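Local coordinates for glycoside hydrolase family 61 protein (Myceliophthora thermophila, PDB 5UFV) that oxidatively cleaves beta-1,4-glycosidic bonds in cellulose at a single copper ion, giving C1-oxidised products, at residues 39-44 with 166-171; 45-50 with 192-197; 75-80 with 159-164. All blocks are in the same frame, centred on the assembly; numbering follows the deposited sequence.

From the N terminus, the loop after strand 12-15 supplies residues 39-44 and runs straight into the short helix 45-48. Contact 1 closes a long loop by bringing 39-44 against 166-171, at the start of strand 167-177. Contact 2 does so from 45-50 to 192-197, after strand 190-191; the two closures cross, because their segments alternate along the chain. Contact 3, joining 75-80 to 159-164, falls within the span of both and links the approach to strand 80-86 with the exit from strand 149-159. Contacts 1 and 3 meet at the copper site, through Tyr169 and His75, whereas contact 2 joins the helix to the later loop.

Contact 1 (39-44 with 166-171); sequences LSASDP and PQFYPE
Leu39 turns its CG anti to the carbonyl carbon (chi1 -72°), and Phe168 makes the same choice (chi1 -57°), which carries both side-chain ends toward the opposite segment although neither CB points that way. In Leu39 it is the CD2 branch that touches: it lies 3.7 Å from the carbonyl O of Pro166 and 4.0 Å from CG of Gln167, and the Leu39 and Gln167 side chains run alongside each other in the same direction. The Phe168 ring meets the next part of the loop obliquely, with CE1 4.0 Å from the backbone N of Ala41 and CZ 4.3 Å from the Ala41 CB. No hydrogen bond joins the two segments, so the evidence is for apolar packing over a modest 202 Å².

The loop is shaped by its own bonds. A type I turn runs from Ser40 to Asp43, closed by Asp43 N to Ser40 O at 3.0 Å, and Ser40 OG accepts from Ser42 N at 3.2 Å, which makes an ST turn.

Beyond the CG that meets Leu39, Gln167 runs on extended to its OE1, which accepts from Tyr169 OH at 2.6 Å, the donor lying 49° above the carbonyl plane. Tyr169 is a copper ligand and Gln167 is a probable oxygen-binding residue; this bond therefore couples two groups of the active site and helps fix the extended glutamine chain.

Gln199 also binds the loop, its OE1 accepting from Ala41 N. Strand 167-177 pairs with strand 149-159 through the backbone of Gln167, Tyr169 and Glu171, Phe168 packs on Glu156 and Ile158 of that strand, and Asp43 OD1 caps Lys45 N at the entry to helix 45-48.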
loop_
_atom_site.group_PDB
_atom_site.type_symbol
_atom_site.label_atom_id
_atom_site.label_comp_id
_atom_site.label_asym_id
_atom_site.label_seq_id
_atom_site.Cartn_x
_atom_site.Cartn_y
_atom_site.Cartn_z
ATOM N N LEU A 39 7.663 2.668 12.350
ATOM C CA LEU A 39 8.615 3.796 12.342
ATOM C C LEU A 39 9.952 3.488 11.700
ATOM O O LEU A 39 10.730 4.397 11.443
ATOM C CB LEU A 39 8.841 4.313 13.761
ATOM C CG LEU A 39 7.622 5.072 14.310
ATOM C CD1 LEU A 39 7.716 5.362 15.812
ATOM C CD2 LEU A 39 7.385 6.347 13.513
ATOM N N SER A 40 10.213 2.223 11.405
ATOM C CA SER A 40 11.475 1.833 10.793
ATOM C C SER A 40 11.297 0.961 9.536
ATOM O O SER A 40 10.631 -0.066 9.567
ATOM C CB SER A 40 12.304 1.099 11.812
ATOM O OG SER A 40 13.012 0.056 11.189
ATOM N N ALA A 41 11.938 1.376 8.451
ATOM C CA ALA A 41 11.974 0.643 7.192
ATOM C C ALA A 41 12.463 -0.809 7.271
ATOM O O ALA A 41 12.179 -1.610 6.386
ATOM C CB ALA A 41 12.847 1.401 6.195
ATOM N N SER A 42 13.229 -1.169 8.277
ATOM C CA SER A 42 13.662 -2.549 8.365
ATOM C C SER A 42 12.813 -3.392 9.353
ATOM O O SER A 42 13.150 -4.543 9.629
ATOM C CB SER A 42 15.129 -2.576 8.762
ATOM O OG SER A 42 15.274 -2.221 10.120
ATOM N N ASP A 43 11.729 -2.822 9.879
ATOM C CA ASP A 43 10.866 -3.508 10.835
ATOM C C ASP A 43 9.989 -4.528 10.086
ATOM O O ASP A 43 9.393 -4.196 9.063
ATOM C CB ASP A 43 10.014 -2.465 11.570
ATOM C CG ASP A 43 9.131 -3.063 12.687
ATOM O OD1 ASP A 43 8.936 -4.302 12.753
ATOM O OD2 ASP A 43 8.608 -2.261 13.499
ATOM N N PRO A 44 9.922 -5.781 10.569
ATOM C CA PRO A 44 9.068 -6.790 9.906
ATOM C C PRO A 44 7.573 -6.433 9.870
ATOM O O PRO A 44 6.835 -6.904 8.989
ATOM C CB PRO A 44 9.275 -8.056 10.751
ATOM C CG PRO A 44 10.517 -7.830 11.526
ATOM C CD PRO A 44 10.722 -6.351 11.667
ATOM N N PRO A 166 9.840 9.297 8.984
ATOM C CA PRO A 166 8.813 8.618 8.199
ATOM C C PRO A 166 7.931 7.695 9.051
ATOM O O PRO A 166 8.378 7.177 10.060
ATOM C CB PRO A 166 9.627 7.780 7.224
ATOM C CG PRO A 166 10.868 7.458 8.003
ATOM C CD PRO A 166 11.175 8.736 8.718
ATOM N N GLN A 167 6.692 7.522 8.613
ATOM C CA GLN A 167 5.679 6.790 9.327
ATOM C C GLN A 167 4.950 5.973 8.291
ATOM O O GLN A 167 4.254 6.537 7.478
ATOM C CB GLN A 167 4.675 7.736 9.934
ATOM C CG GLN A 167 5.166 8.587 11.081
ATOM C CD GLN A 167 4.036 9.418 11.669
ATOM O OE1 GLN A 167 2.927 9.413 11.157
ATOM N NE2 GLN A 167 4.310 10.127 12.736
ATOM N N PHE A 168 5.102 4.655 8.350
ATOM C CA PHE A 168 4.482 3.725 7.433
ATOM C C PHE A 168 3.215 3.123 8.032
ATOM O O PHE A 168 3.192 2.776 9.195
ATOM C CB PHE A 168 5.436 2.592 7.153
ATOM C CG PHE A 168 6.777 3.023 6.597
ATOM C CD1 PHE A 168 7.814 3.399 7.435
ATOM C CD2 PHE A 168 7.029 2.955 5.226
ATOM C CE1 PHE A 168 9.052 3.746 6.916
ATOM C CE2 PHE A 168 8.273 3.302 4.704
ATOM C CZ PHE A 168 9.283 3.701 5.550
ATOM N N TYR A 169 2.168 3.001 7.222
ATOM C CA TYR A 169 0.888 2.455 7.656
ATOM C C TYR A 169 0.443 1.457 6.599
ATOM O O TYR A 169 -0.093 1.880 5.578
ATOM C CB TYR A 169 -0.164 3.567 7.759
ATOM C CG TYR A 169 0.187 4.689 8.708
ATOM C CD1 TYR A 169 1.023 5.731 8.322
ATOM C CD2 TYR A 169 -0.345 4.713 9.979
ATOM C CE1 TYR A 169 1.309 6.763 9.191
ATOM C CE2 TYR A 169 -0.057 5.729 10.865
ATOM C CZ TYR A 169 0.761 6.746 10.468
ATOM O OH TYR A 169 1.014 7.730 11.390
ATOM N N PRO A 170 0.691 0.142 6.823
ATOM C CA PRO A 170 0.380 -0.885 5.833
ATOM C C PRO A 170 -0.643 -1.907 6.294
ATOM O O PRO A 170 -0.765 -2.159 7.487
ATOM C CB PRO A 170 1.721 -1.595 5.690
ATOM C CG PRO A 170 2.242 -1.595 7.105
ATOM C CD PRO A 170 1.702 -0.355 7.780
ATOM N N GLU A 171 -1.353 -2.513 5.340
ATOM C CA GLU A 171 -2.256 -3.634 5.608
ATOM C C GLU A 171 -2.280 -4.541 4.380
ATOM O O GLU A 171 -2.074 -4.047 3.269
ATOM C CB GLU A 171 -3.672 -3.138 5.901
ATOM C CG GLU A 171 -3.949 -2.715 7.339
ATOM C CD GLU A 171 -3.621 -1.259 7.629
ATOM O OE1 GLU A 171 -3.774 -0.396 6.748
ATOM O OE2 GLU A 171 -3.219 -0.967 8.770
#

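Contact 2 (45-50 with 192-197); sequences KLRCNG and AIPGYC
Two nitrogens along one edge of the Arg47 guanidinium, NE and NH2, both donate to the carbonyl O of Ile193. Arg47 NE lies 2.7 Å from Ile193 O with an N-H...O angle of 161°, nearly in line with the C=O bond. NH2 reaches the same Ile193 O at 3.0 Å, by a more bent bond. The oxygen sits in the guanidinium plane, so the paired bonds limit rotation of that group. The arginine chain is straight as far as CD and bends at chi3 (-63°), which swings NE round to face the carbonyl.

Beside this polar grip is an apolar patch. Leu46 and Ile193 cross at about a right angle, Leu46 CG meeting Ile193 CG2 at 4.0 Å. The Leu46 CD2 branch reaches further, to Pro194 CB at 4.2 Å and, obliquely, to Tyr196 CE2 at 4.2 Å.

What positions these groups lies partly in the chain itself. The gripped carbonyl belongs to a cis peptide, Ile193-Pro194, which folds the chain at that point. The Tyr196 ring has Cys197 SG 3.7 Å above one face, toward its rim, and its OH is hydrogen-bonded to Glu156. The third guanidinium nitrogen, Arg47 NH1, bonds to Asp95 O.

The short, weakly bonded helix 45-48 is thus joined to the loop following strand 190-191. Arg154 of strand 149-159 binds the carbonyls of Leu46 and Arg47, Phe168 of strand 167-177 touches both Leu46 and Tyr196, Trp101 of strand 101-107 packs on Arg47 and Ile193, and the disulfide Cys48-Cys172 ties the helix end to strand 167-177.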
loop_
_atom_site.group_PDB
_atom_site.type_symbol
_atom_site.label_atom_id
_atom_site.label_comp_id
_atom_site.label_asym_id
_atom_site.label_seq_id
_atom_site.Cartn_x
_atom_site.Cartn_y
_atom_site.Cartn_z
ATOM N N LYS A 45 7.152 -5.617 10.835
ATOM C CA LYS A 45 5.808 -5.099 10.880
ATOM C C LYS A 45 5.507 -4.299 9.635
ATOM O O LYS A 45 4.344 -4.170 9.270
ATOM C CB LYS A 45 5.600 -4.200 12.082
ATOM C CG LYS A 45 5.882 -4.835 13.428
ATOM C CD LYS A 45 4.658 -5.446 14.054
ATOM C CE LYS A 45 5.086 -6.297 15.252
ATOM N NZ LYS A 45 3.930 -6.889 15.997
ATOM N N LEU A 46 6.530 -3.779 8.964
ATOM C CA LEU A 46 6.313 -3.093 7.681
ATOM C C LEU A 46 5.531 -3.904 6.628
ATOM O O LEU A 46 4.778 -3.334 5.867
ATOM C CB LEU A 46 7.635 -2.644 7.084
ATOM C CG LEU A 46 7.530 -1.773 5.839
ATOM C CD1 LEU A 46 6.754 -0.490 6.130
ATOM C CD2 LEU A 46 8.911 -1.458 5.322
ATOM N N ARG A 47 5.672 -5.222 6.615
ATOM C CA ARG A 47 5.041 -6.033 5.600
ATOM C C ARG A 47 3.522 -5.974 5.641
ATOM O O ARG A 47 2.882 -5.528 4.694
ATOM C CB ARG A 47 5.510 -7.494 5.710
ATOM C CG ARG A 47 5.114 -8.357 4.521
ATOM C CD ARG A 47 5.647 -9.769 4.632
ATOM N NE ARG A 47 7.090 -9.702 4.622
ATOM C CZ ARG A 47 7.901 -10.689 4.933
ATOM N NH1 ARG A 47 7.432 -11.887 5.279
ATOM N NH2 ARG A 47 9.187 -10.449 4.917
ATOM N N CYS A 48 2.943 -6.449 6.725
ATOM C CA CYS A 48 1.496 -6.516 6.851
ATOM C C CYS A 48 1.081 -6.104 8.248
ATOM O O CYS A 48 0.085 -6.599 8.781
ATOM C CB CYS A 48 1.022 -7.946 6.567
ATOM S SG CYS A 48 1.228 -8.517 4.849
ATOM N N ASN A 49 1.839 -5.178 8.837
ATOM C CA ASN A 49 1.538 -4.650 10.161
ATOM C C ASN A 49 1.401 -5.781 11.163
ATOM O O ASN A 49 0.550 -5.723 12.049
ATOM C CB ASN A 49 0.255 -3.806 10.118
ATOM C CG ASN A 49 0.292 -2.590 11.023
ATOM O OD1 ASN A 49 1.022 -2.520 11.988
ATOM N ND2 ASN A 49 -0.537 -1.642 10.716
ATOM N N GLY A 50 2.231 -6.815 11.008
ATOM C CA GLY A 50 2.288 -7.933 11.963
ATOM C C GLY A 50 1.208 -8.996 11.816
ATOM O O GLY A 50 1.222 -9.966 12.540
ATOM N N ALA A 192 11.556 -7.233 -1.840
ATOM C CA ALA A 192 11.198 -7.723 -0.534
ATOM C C ALA A 192 10.630 -6.587 0.297
ATOM O O ALA A 192 10.926 -5.412 0.052
ATOM C CB ALA A 192 12.434 -8.300 0.148
ATOM N N ILE A 193 9.799 -6.940 1.269
ATOM C CA ILE A 193 9.298 -5.966 2.241
ATOM C C ILE A 193 9.319 -6.612 3.628
ATOM O O ILE A 193 8.694 -7.659 3.824
ATOM C CB ILE A 193 7.855 -5.554 1.957
ATOM C CG1 ILE A 193 7.675 -5.124 0.509
ATOM C CG2 ILE A 193 7.454 -4.402 2.845
ATOM C CD1 ILE A 193 6.211 -4.939 0.147
ATOM N N PRO A 194 10.045 -6.049 4.591
ATOM C CA PRO A 194 10.957 -4.906 4.422
ATOM C C PRO A 194 12.098 -5.208 3.466
ATOM O O PRO A 194 12.390 -6.378 3.226
ATOM C CB PRO A 194 11.527 -4.712 5.833
ATOM C CG PRO A 194 11.375 -6.044 6.493
ATOM C CD PRO A 194 10.127 -6.640 5.937
ATOM N N GLY A 195 12.722 -4.159 2.926
ATOM C CA GLY A 195 13.810 -4.336 1.968
ATOM C C GLY A 195 13.815 -3.376 0.790
ATOM O O GLY A 195 14.880 -2.985 0.307
ATOM N N TYR A 196 12.638 -2.996 0.311
ATOM C CA TYR A 196 12.559 -2.154 -0.882
ATOM C C TYR A 196 13.125 -0.735 -0.714
ATOM O O TYR A 196 13.352 -0.020 -1.706
ATOM C CB TYR A 196 11.109 -2.087 -1.386
ATOM C CG TYR A 196 10.176 -1.196 -0.594
ATOM C CD1 TYR A 196 10.019 0.142 -0.927
ATOM C CD2 TYR A 196 9.426 -1.701 0.463
ATOM C CE1 TYR A 196 9.161 0.953 -0.224
ATOM C CE2 TYR A 196 8.556 -0.894 1.178
ATOM C CZ TYR A 196 8.425 0.442 0.828
ATOM O OH TYR A 196 7.563 1.277 1.529
ATOM N N CYS A 197 13.298 -0.313 0.533
ATOM C CA CYS A 197 13.891 0.980 0.817
ATOM C C CYS A 197 14.734 0.840 2.053
ATOM O O CYS A 197 14.500 -0.080 2.816
ATOM C CB CYS A 197 12.815 2.046 1.036
ATOM S SG CYS A 197 11.694 1.774 2.438
#

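Contact 3 (75-80 with 159-164); sequences HSQGPI and ALHQAN. With CU (copper (II) ion), chain G.
Gln77 O receives the backbone N-H of Leu160 at 2.9 Å, the donor lying above the carbonyl plane, and the same Gln77 O has a CA-H...O contact to Ala159 CA at 3.4 Å. Gly78 has no CB on the side facing Ala159, and the CA atoms of these two residues come within 4.8 Å.

Side chains extend the contact in two directions. Leu160 reaches CD1 over to Pro79 CD at 3.7 Å, crossing the proline ring at about a right angle. On the copper side, the Ala159 methyl CB lies 3.6 Å from His75 CD2, against the imidazole but oblique to it. With CG anti to the carbonyl carbon, chi1 -54°, His75 directs NE2 to the copper ion at 2.0 Å.

Gln77 and His161 lie side by side. Gln77 OE1 comes to the edge of the imidazole, near its plane and 3.2 Å from His161 CD2, while the amide and ring planes differ by 34°. Gln77 NE2 is held elsewhere, by Glu121 and by Thr120 O.

The Ala159 methyl thus packs on a copper ligand, while two residues on His161, which probably binds the oxygen cosubstrate, stands beside Gln77. In the histidine brace of AA9 monooxygenases His75 and the methylated N-terminal His1 hold the copper, with Tyr169 as the further, more distant ligand.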
loop_
_atom_site.group_PDB
_atom_site.type_symbol
_atom_site.label_atom_id
_atom_site.label_comp_id
_atom_site.label_asym_id
_atom_site.label_seq_id
_atom_site.Cartn_x
_atom_site.Cartn_y
_atom_site.Cartn_z
ATOM N N HIS A 75 -3.105 12.472 7.598
ATOM C CA HIS A 75 -1.905 13.170 7.061
ATOM C C HIS A 75 -1.992 13.532 5.579
ATOM O O HIS A 75 -2.414 12.736 4.760
ATOM C CB HIS A 75 -0.641 12.344 7.319
ATOM C CG HIS A 75 -0.464 11.963 8.748
ATOM N ND1 HIS A 75 -0.331 12.903 9.742
ATOM C CD2 HIS A 75 -0.440 10.753 9.362
ATOM C CE1 HIS A 75 -0.240 12.293 10.911
ATOM N NE2 HIS A 75 -0.290 10.989 10.707
ATOM N N SER A 76 -1.533 14.725 5.253
ATOM C CA SER A 76 -1.653 15.270 3.913
ATOM C C SER A 76 -0.376 15.265 3.100
ATOM O O SER A 76 -0.393 15.688 1.972
ATOM C CB SER A 76 -2.195 16.696 4.002
ATOM O OG SER A 76 -3.532 16.628 4.458
ATOM N N GLN A 77 0.719 14.769 3.658
ATOM C CA GLN A 77 1.958 14.608 2.911
ATOM C C GLN A 77 2.488 13.181 2.915
ATOM O O GLN A 77 2.715 12.596 3.955
ATOM C CB GLN A 77 3.039 15.498 3.493
ATOM C CG GLN A 77 2.720 16.980 3.435
ATOM C CD GLN A 77 1.970 17.475 4.655
ATOM O OE1 GLN A 77 2.133 16.966 5.758
ATOM N NE2 GLN A 77 1.139 18.477 4.455
ATOM N N GLY A 78 2.688 12.645 1.730
ATOM C CA GLY A 78 3.459 11.453 1.521
ATOM C C GLY A 78 2.815 10.594 0.441
ATOM O O GLY A 78 1.676 10.836 0.021
ATOM N N PRO A 79 3.540 9.571 -0.024
ATOM C CA PRO A 79 3.027 8.716 -1.078
ATOM C C PRO A 79 2.025 7.612 -0.673
ATOM O O PRO A 79 1.888 7.250 0.498
ATOM C CB PRO A 79 4.299 8.076 -1.639
ATOM C CG PRO A 79 5.208 8.014 -0.488
ATOM C CD PRO A 79 4.955 9.292 0.261
ATOM N N ILE A 80 1.338 7.116 -1.686
ATOM C CA ILE A 80 0.462 5.979 -1.591
ATOM C C ILE A 80 1.129 4.900 -2.419
ATOM O O ILE A 80 1.525 5.167 -3.546
ATOM C CB ILE A 80 -0.888 6.292 -2.269
ATOM C CG1 ILE A 80 -1.551 7.473 -1.582
ATOM C CG2 ILE A 80 -1.793 5.083 -2.251
ATOM C CD1 ILE A 80 -2.828 7.909 -2.245
ATOM N N ALA A 159 3.429 8.575 5.678
ATOM C CA ALA A 159 3.284 9.964 6.050
ATOM C C ALA A 159 4.675 10.576 6.262
ATOM O O ALA A 159 5.568 9.960 6.854
ATOM C CB ALA A 159 2.427 10.116 7.302
ATOM N N LEU A 160 4.843 11.793 5.762
ATOM C CA LEU A 160 6.127 12.481 5.794
ATOM C C LEU A 160 6.050 13.885 6.431
ATOM O O LEU A 160 6.932 14.691 6.195
ATOM C CB LEU A 160 6.663 12.573 4.355
ATOM C CG LEU A 160 6.888 11.236 3.617
ATOM C CD1 LEU A 160 7.303 11.452 2.176
ATOM C CD2 LEU A 160 7.946 10.412 4.289
ATOM N N HIS A 161 4.997 14.170 7.212
ATOM C CA HIS A 161 4.856 15.485 7.855
ATOM C C HIS A 161 6.049 15.801 8.742
ATOM O O HIS A 161 6.480 16.960 8.761
ATOM C CB HIS A 161 3.561 15.606 8.671
ATOM C CG HIS A 161 3.319 16.976 9.258
ATOM N ND1 HIS A 161 3.524 17.261 10.593
ATOM C CD2 HIS A 161 2.856 18.121 8.703
ATOM C CE1 HIS A 161 3.211 18.521 10.834
ATOM N NE2 HIS A 161 2.806 19.067 9.704
ATOM N N GLN A 162 6.585 14.793 9.455
ATOM C CA GLN A 162 7.725 15.002 10.393
ATOM C C GLN A 162 9.079 14.876 9.716
ATOM O O GLN A 162 9.501 13.770 9.385
ATOM C CB GLN A 162 7.738 13.980 11.567
ATOM C CG GLN A 162 6.648 14.087 12.627
ATOM C CD GLN A 162 6.631 15.438 13.335
ATOM O OE1 GLN A 162 7.625 15.852 13.951
ATOM N NE2 GLN A 162 5.490 16.142 13.242
ATOM N N ALA A 163 9.788 15.985 9.566
ATOM C CA ALA A 163 11.163 15.956 9.031
ATOM C C ALA A 163 11.979 14.773 9.600
ATOM O O ALA A 163 12.039 14.572 10.819
ATOM C CB ALA A 163 11.862 17.266 9.326
ATOM N N ASN A 164 12.561 13.977 8.701
ATOM C CA ASN A 164 13.426 12.824 9.069
ATOM C C ASN A 164 12.722 11.653 9.788
ATOM O O ASN A 164 13.380 10.685 10.167
ATOM C CB ASN A 164 14.677 13.276 9.883
ATOM C CG ASN A 164 15.543 14.294 9.123
ATOM O OD1 ASN A 164 16.213 13.958 8.148
ATOM N ND2 ASN A 164 15.518 15.547 9.567
HETATM CU CU CU G . -0.705 9.697 12.168
#